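Local coordinates for protein haloacid dehalogenase-like hydrolase (Klebsiella pneumoniae subsp. pneumoniae, PDB 3PGV) that probably acts as a magnesium-dependent phosphatase of the haloacid dehalogenase superfamily, Cof family, and binds a calcium ion at its metal site, at residues A[56-68]-A[77-91]. Numbering follows the deposited sequence.
Sequences NFVFATGRHYIDV and IRSYMITSNGARVHD. With EDO (1,2-ethanediol), chain K.
Parallel strands 56-60 and 80-83 of a beta-alpha-beta unit, joined through helix 69-75, run side by side in the Rossmann-like core of this haloacid dehalogenase fold. Ile82 is gripped twice: its N donates to Phe59 O (2.7 Å) and its O accepts from Thr61 N (2.9 Å). On one face of the sheet Ile82 CD1 meets Val58 CG1 at 3.6 Å, while on the other the selenium of Met81 (selenomethionine) lies against Phe59 CB, and Ser79 OG sits at the edge of the Phe59 ring, in its plane. Beyond the strands the loops stay laced, Ser84 N donating to Arg63 O from above the carbonyl plane (2.9 Å) and Asn85 N to Thr61 O (3.0 Å). The Tyr65 ring lies flat over His90, centroids 3.6 Å apart and planes at 1°; a chi1 of -171°, which turns CG away from the backbone N, carries it there. Met81 CB and Thr83 CG2 border its edge, and a water links Tyr65 OH to Asp91 O. Thr61 OG1 accepts from Arg63 N in an ST turn, and Arg63 forms a salt bridge with the calcium ligand Asp29. Backbone bonds thus tie the Thr61-Arg63 loop, near the calcium site, to the Ser84-Asn85 turn, while the stack and a cation-pi contact from Arg72 help hold the tyrosine ring.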
loop_
_atom_site.group_PDB
_atom_site.type_symbol
_atom_site.label_atom_id
_atom_site.label_comp_id
_atom_site.label_asym_id
_atom_site.label_seq_id
_atom_site.Cartn_x
_atom_site.Cartn_y
_atom_site.Cartn_z
ATOM N N ASN A 56 12.226 12.589 8.581
ATOM C CA ASN A 56 11.895 12.178 7.216
ATOM C C ASN A 56 10.602 11.411 7.193
ATOM O O ASN A 56 10.347 10.605 8.089
ATOM C CB ASN A 56 13.003 11.317 6.639
ATOM C CG ASN A 56 14.295 12.044 6.501
ATOM O OD1 ASN A 56 14.511 12.771 5.536
ATOM N ND2 ASN A 56 15.142 11.949 7.519
ATOM N N PHE A 57 9.793 11.620 6.152
ATOM C CA PHE A 57 8.520 10.930 6.021
ATOM C C PHE A 57 8.477 10.082 4.800
ATOM O O PHE A 57 8.963 10.485 3.740
ATOM C CB PHE A 57 7.354 11.920 6.026
ATOM C CG PHE A 57 7.022 12.462 7.392
ATOM C CD1 PHE A 57 7.656 13.603 7.880
ATOM C CD2 PHE A 57 6.089 11.826 8.203
ATOM C CE1 PHE A 57 7.359 14.098 9.148
ATOM C CE2 PHE A 57 5.793 12.323 9.472
ATOM C CZ PHE A 57 6.425 13.459 9.936
ATOM N N VAL A 58 7.923 8.880 4.939
ATOM C CA VAL A 58 7.746 7.951 3.827
ATOM C C VAL A 58 6.298 7.473 3.843
ATOM O O VAL A 58 5.830 6.970 4.862
ATOM C CB VAL A 58 8.750 6.761 3.898
ATOM C CG1 VAL A 58 8.552 5.812 2.726
ATOM C CG2 VAL A 58 10.191 7.263 3.950
ATOM N N PHE A 59 5.573 7.701 2.763
ATOM C CA PHE A 59 4.175 7.291 2.690
ATOM C C PHE A 59 4.019 6.058 1.817
ATOM O O PHE A 59 4.649 5.967 0.756
ATOM C CB PHE A 59 3.285 8.454 2.237
ATOM C CG PHE A 59 3.423 9.656 3.146
ATOM C CD1 PHE A 59 2.919 9.628 4.445
ATOM C CD2 PHE A 59 4.162 10.765 2.750
ATOM C CE1 PHE A 59 3.143 10.694 5.321
ATOM C CE2 PHE A 59 4.355 11.848 3.619
ATOM C CZ PHE A 59 3.843 11.808 4.892
ATOM N N ALA A 60 3.331 5.030 2.346
ATOM C CA ALA A 60 3.236 3.727 1.687
ATOM C C ALA A 60 1.802 3.323 1.463
ATOM O O ALA A 60 1.047 3.152 2.417
ATOM C CB ALA A 60 3.959 2.674 2.509
ATOM N N THR A 61 1.423 3.133 0.210
ATOM C CA THR A 61 0.046 2.801 -0.113
ATOM C C THR A 61 -0.051 1.680 -1.135
ATOM O O THR A 61 0.911 1.415 -1.872
ATOM C CB THR A 61 -0.703 4.067 -0.579
ATOM O OG1 THR A 61 -2.066 3.728 -0.890
ATOM C CG2 THR A 61 -0.030 4.738 -1.780
ATOM N N GLY A 62 -1.226 1.057 -1.196
ATOM C CA GLY A 62 -1.562 0.101 -2.230
ATOM C C GLY A 62 -2.038 0.798 -3.490
ATOM O O GLY A 62 -2.010 0.218 -4.579
ATOM N N ARG A 63 -2.400 2.088 -3.365
ATOM C CA ARG A 63 -2.863 2.890 -4.494
ATOM C C ARG A 63 -1.820 3.002 -5.586
ATOM O O ARG A 63 -0.625 2.919 -5.310
ATOM C CB ARG A 63 -3.246 4.295 -4.038
ATOM C CG ARG A 63 -4.487 4.387 -3.158
ATOM C CD ARG A 63 -4.879 5.836 -3.062
ATOM N NE ARG A 63 -5.883 6.098 -2.043
ATOM C CZ ARG A 63 -6.484 7.277 -1.896
ATOM N NH1 ARG A 63 -6.203 8.279 -2.722
ATOM N NH2 ARG A 63 -7.385 7.456 -0.935
ATOM N N HIS A 64 -2.269 3.271 -6.829
ATOM C CA HIS A 64 -1.366 3.587 -7.936
ATOM C C HIS A 64 -0.854 5.016 -7.703
ATOM O O HIS A 64 -1.558 5.823 -7.083
ATOM C CB HIS A 64 -2.132 3.528 -9.264
ATOM C CG HIS A 64 -1.260 3.586 -10.478
ATOM N ND1 HIS A 64 -0.697 4.772 -10.903
ATOM C CD2 HIS A 64 -0.962 2.615 -11.374
ATOM C CE1 HIS A 64 -0.029 4.478 -12.006
ATOM N NE2 HIS A 64 -0.171 3.192 -12.335
ATOM N N TYR A 65 0.340 5.332 -8.195
ATOM C CA TYR A 65 0.933 6.661 -8.031
ATOM C C TYR A 65 0.016 7.791 -8.559
ATOM O O TYR A 65 -0.150 8.805 -7.887
ATOM C CB TYR A 65 2.326 6.723 -8.676
ATOM C CG TYR A 65 3.076 7.992 -8.353
ATOM C CD1 TYR A 65 3.575 8.224 -7.072
ATOM C CD2 TYR A 65 3.360 8.933 -9.343
ATOM C CE1 TYR A 65 4.241 9.408 -6.758
ATOM C CE2 TYR A 65 4.037 10.115 -9.044
ATOM C CZ TYR A 65 4.483 10.346 -7.748
ATOM O OH TYR A 65 5.174 11.496 -7.450
ATOM N N ILE A 66 -0.649 7.567 -9.703
ATOM C CA ILE A 66 -1.575 8.548 -10.271
ATOM C C ILE A 66 -2.725 8.827 -9.303
ATOM O O ILE A 66 -3.188 9.969 -9.201
ATOM C CB ILE A 66 -2.085 8.082 -11.669
ATOM C CG1 ILE A 66 -0.917 7.982 -12.673
ATOM C CG2 ILE A 66 -3.205 9.021 -12.201
ATOM C CD1 ILE A 66 -1.265 7.233 -13.972
ATOM N N ASP A 67 -3.129 7.792 -8.536
ATOM C CA ASP A 67 -4.246 7.844 -7.590
ATOM C C ASP A 67 -3.868 8.521 -6.232
ATOM O O ASP A 67 -4.730 8.692 -5.382
ATOM C CB ASP A 67 -4.788 6.424 -7.356
ATOM C CG ASP A 67 -6.297 6.305 -7.357
ATOM O OD1 ASP A 67 -6.977 7.346 -7.199
ATOM O OD2 ASP A 67 -6.799 5.171 -7.459
ATOM N N VAL A 68 -2.597 8.909 -6.048
ATOM C CA VAL A 68 -2.179 9.624 -4.822
ATOM C C VAL A 68 -1.769 11.064 -5.128
ATOM O O VAL A 68 -1.211 11.744 -4.264
ATOM C CB VAL A 68 -1.088 8.871 -3.992
ATOM C CG1 VAL A 68 -1.623 7.569 -3.448
ATOM C CG2 VAL A 68 0.173 8.643 -4.803
ATOM N N ILE A 77 5.032 18.745 2.375
ATOM C CA ILE A 77 6.438 18.377 2.598
ATOM C C ILE A 77 6.964 17.511 1.458
ATOM O O ILE A 77 6.185 16.878 0.751
ATOM C CB ILE A 77 6.630 17.666 3.975
ATOM C CG1 ILE A 77 5.808 16.338 4.038
ATOM C CG2 ILE A 77 6.272 18.619 5.152
ATOM C CD1 ILE A 77 6.235 15.400 5.101
ATOM N N ARG A 78 8.291 17.460 1.300
ATOM C CA ARG A 78 8.929 16.614 0.293
ATOM C C ARG A 78 9.141 15.248 0.922
ATOM O O ARG A 78 9.702 15.162 2.025
ATOM C CB ARG A 78 10.296 17.222 -0.165
ATOM C CG ARG A 78 10.281 18.747 -0.438
ATOM C CD ARG A 78 10.158 19.112 -1.908
ATOM N NE ARG A 78 11.273 18.596 -2.689
ATOM C CZ ARG A 78 11.314 18.623 -4.009
ATOM N NH1 ARG A 78 10.324 19.174 -4.697
ATOM N NH2 ARG A 78 12.336 18.081 -4.658
ATOM N N SER A 79 8.653 14.186 0.271
ATOM C CA SER A 79 8.732 12.835 0.834
ATOM C C SER A 79 8.822 11.775 -0.245
ATOM O O SER A 79 8.357 11.994 -1.367
ATOM C CB SER A 79 7.517 12.558 1.719
ATOM O OG SER A 79 6.309 12.742 0.997
ATOM N N TYR A 80 9.369 10.590 0.107
ATOM C CA TYR A 80 9.381 9.442 -0.792
ATOM C C TYR A 80 7.982 8.813 -0.780
ATOM O O TYR A 80 7.322 8.781 0.274
ATOM C CB TYR A 80 10.422 8.411 -0.354
ATOM C CG TYR A 80 11.818 8.699 -0.863
ATOM C CD1 TYR A 80 12.176 8.411 -2.176
ATOM C CD2 TYR A 80 12.807 9.181 -0.009
ATOM C CE1 TYR A 80 13.463 8.664 -2.647
ATOM C CE2 TYR A 80 14.104 9.411 -0.461
ATOM C CZ TYR A 80 14.429 9.151 -1.783
ATOM O OH TYR A 80 15.712 9.378 -2.238
HETATM N N MSE A 81 7.514 8.362 -1.944
HETATM C CA MSE A 81 6.176 7.799 -2.075
HETATM C C MSE A 81 6.256 6.340 -2.519
HETATM O O MSE A 81 6.760 6.051 -3.612
HETATM C CB MSE A 81 5.355 8.633 -3.082
HETATM C CG MSE A 81 3.891 8.226 -3.172
HETATM SE SE MSE A 81 2.866 8.583 -1.527
HETATM C CE MSE A 81 3.321 10.457 -1.276
ATOM N N ILE A 82 5.802 5.413 -1.650
ATOM C CA ILE A 82 5.721 3.985 -1.970
ATOM C C ILE A 82 4.312 3.704 -2.459
ATOM O O ILE A 82 3.358 3.944 -1.720
ATOM C CB ILE A 82 6.063 3.117 -0.722
ATOM C CG1 ILE A 82 7.518 3.312 -0.277
ATOM C CG2 ILE A 82 5.739 1.641 -0.962
ATOM C CD1 ILE A 82 7.833 2.675 1.067
ATOM N N THR A 83 4.164 3.246 -3.717
ATOM C CA THR A 83 2.836 2.912 -4.259
ATOM C C THR A 83 2.776 1.451 -4.730
ATOM O O THR A 83 3.792 0.756 -4.695
ATOM C CB THR A 83 2.421 3.899 -5.350
ATOM O OG1 THR A 83 3.359 3.833 -6.431
ATOM C CG2 THR A 83 2.281 5.333 -4.827
ATOM N N SER A 84 1.573 0.976 -5.119
ATOM C CA SER A 84 1.338 -0.425 -5.532
ATOM C C SER A 84 1.980 -1.430 -4.546
ATOM O O SER A 84 2.560 -2.437 -4.963
ATOM C CB SER A 84 1.820 -0.667 -6.964
ATOM O OG SER A 84 1.012 0.015 -7.908
ATOM N N ASN A 85 1.864 -1.132 -3.225
ATOM C CA ASN A 85 2.355 -1.978 -2.125
ATOM C C ASN A 85 3.838 -2.269 -2.211
ATOM O O ASN A 85 4.263 -3.366 -1.889
ATOM C CB ASN A 85 1.548 -3.269 -2.029
ATOM C CG ASN A 85 0.119 -3.042 -1.668
ATOM O OD1 ASN A 85 -0.196 -2.441 -0.646
ATOM N ND2 ASN A 85 -0.775 -3.597 -2.448
ATOM N N GLY A 86 4.622 -1.275 -2.625
ATOM C CA GLY A 86 6.076 -1.410 -2.695
ATOM C C GLY A 86 6.625 -1.755 -4.063
ATOM O O GLY A 86 7.835 -1.845 -4.227
ATOM N N ALA A 87 5.751 -1.959 -5.062
ATOM C CA ALA A 87 6.213 -2.273 -6.420
ATOM C C ALA A 87 6.829 -1.039 -7.081
ATOM O O ALA A 87 7.639 -1.171 -7.991
ATOM C CB ALA A 87 5.064 -2.806 -7.257
ATOM N N ARG A 88 6.480 0.170 -6.580
ATOM C CA ARG A 88 7.001 1.421 -7.112
ATOM C C ARG A 88 7.478 2.333 -5.980
ATOM O O ARG A 88 6.861 2.378 -4.913
ATOM C CB ARG A 88 5.905 2.168 -7.927
ATOM C CG ARG A 88 5.386 1.436 -9.175
ATOM C CD ARG A 88 6.385 1.458 -10.299
ATOM N NE ARG A 88 5.803 1.011 -11.570
ATOM C CZ ARG A 88 5.725 -0.265 -11.945
ATOM N NH1 ARG A 88 6.133 -1.231 -11.128
ATOM N NH2 ARG A 88 5.210 -0.585 -13.124
ATOM N N VAL A 89 8.519 3.114 -6.242
ATOM C CA VAL A 89 8.948 4.197 -5.364
ATOM C C VAL A 89 9.226 5.438 -6.214
ATOM O O VAL A 89 9.844 5.334 -7.278
ATOM C CB VAL A 89 10.161 3.820 -4.457
ATOM C CG1 VAL A 89 10.866 5.067 -3.930
ATOM C CG2 VAL A 89 9.727 2.930 -3.306
ATOM N N HIS A 90 8.697 6.590 -5.790
ATOM C CA HIS A 90 8.959 7.862 -6.442
ATOM C C HIS A 90 9.566 8.803 -5.447
ATOM O O HIS A 90 9.224 8.748 -4.270
ATOM C CB HIS A 90 7.665 8.468 -6.991
ATOM C CG HIS A 90 7.135 7.788 -8.212
ATOM N ND1 HIS A 90 6.513 6.556 -8.138
ATOM C CD2 HIS A 90 7.020 8.260 -9.479
ATOM C CE1 HIS A 90 6.090 6.288 -9.365
ATOM N NE2 HIS A 90 6.371 7.283 -10.208
ATOM N N ASP A 91 10.455 9.684 -5.897
ATOM C CA ASP A 91 10.987 10.721 -5.023
ATOM C C ASP A 91 10.012 11.908 -4.990
ATOM O O ASP A 91 8.981 11.871 -5.670
ATOM C CB ASP A 91 12.414 11.160 -5.462
ATOM C CG ASP A 91 12.513 11.796 -6.850
ATOM O OD1 ASP A 91 11.459 12.203 -7.398
ATOM O OD2 ASP A 91 13.651 11.970 -7.341
HETATM C C1 EDO K . 12.330 13.059 -0.689
HETATM O O1 EDO K . 12.761 12.444 -1.905
HETATM C C2 EDO K . 13.390 14.044 -0.206
HETATM O O2 EDO K . 12.846 14.858 0.847
HETATM O O HOH W 1 9.991 14.076 4.432
HETATM O O HOH W 2 2.109 2.850 -8.822
HETATM O O HOH W 3 6.221 11.468 -4.931
#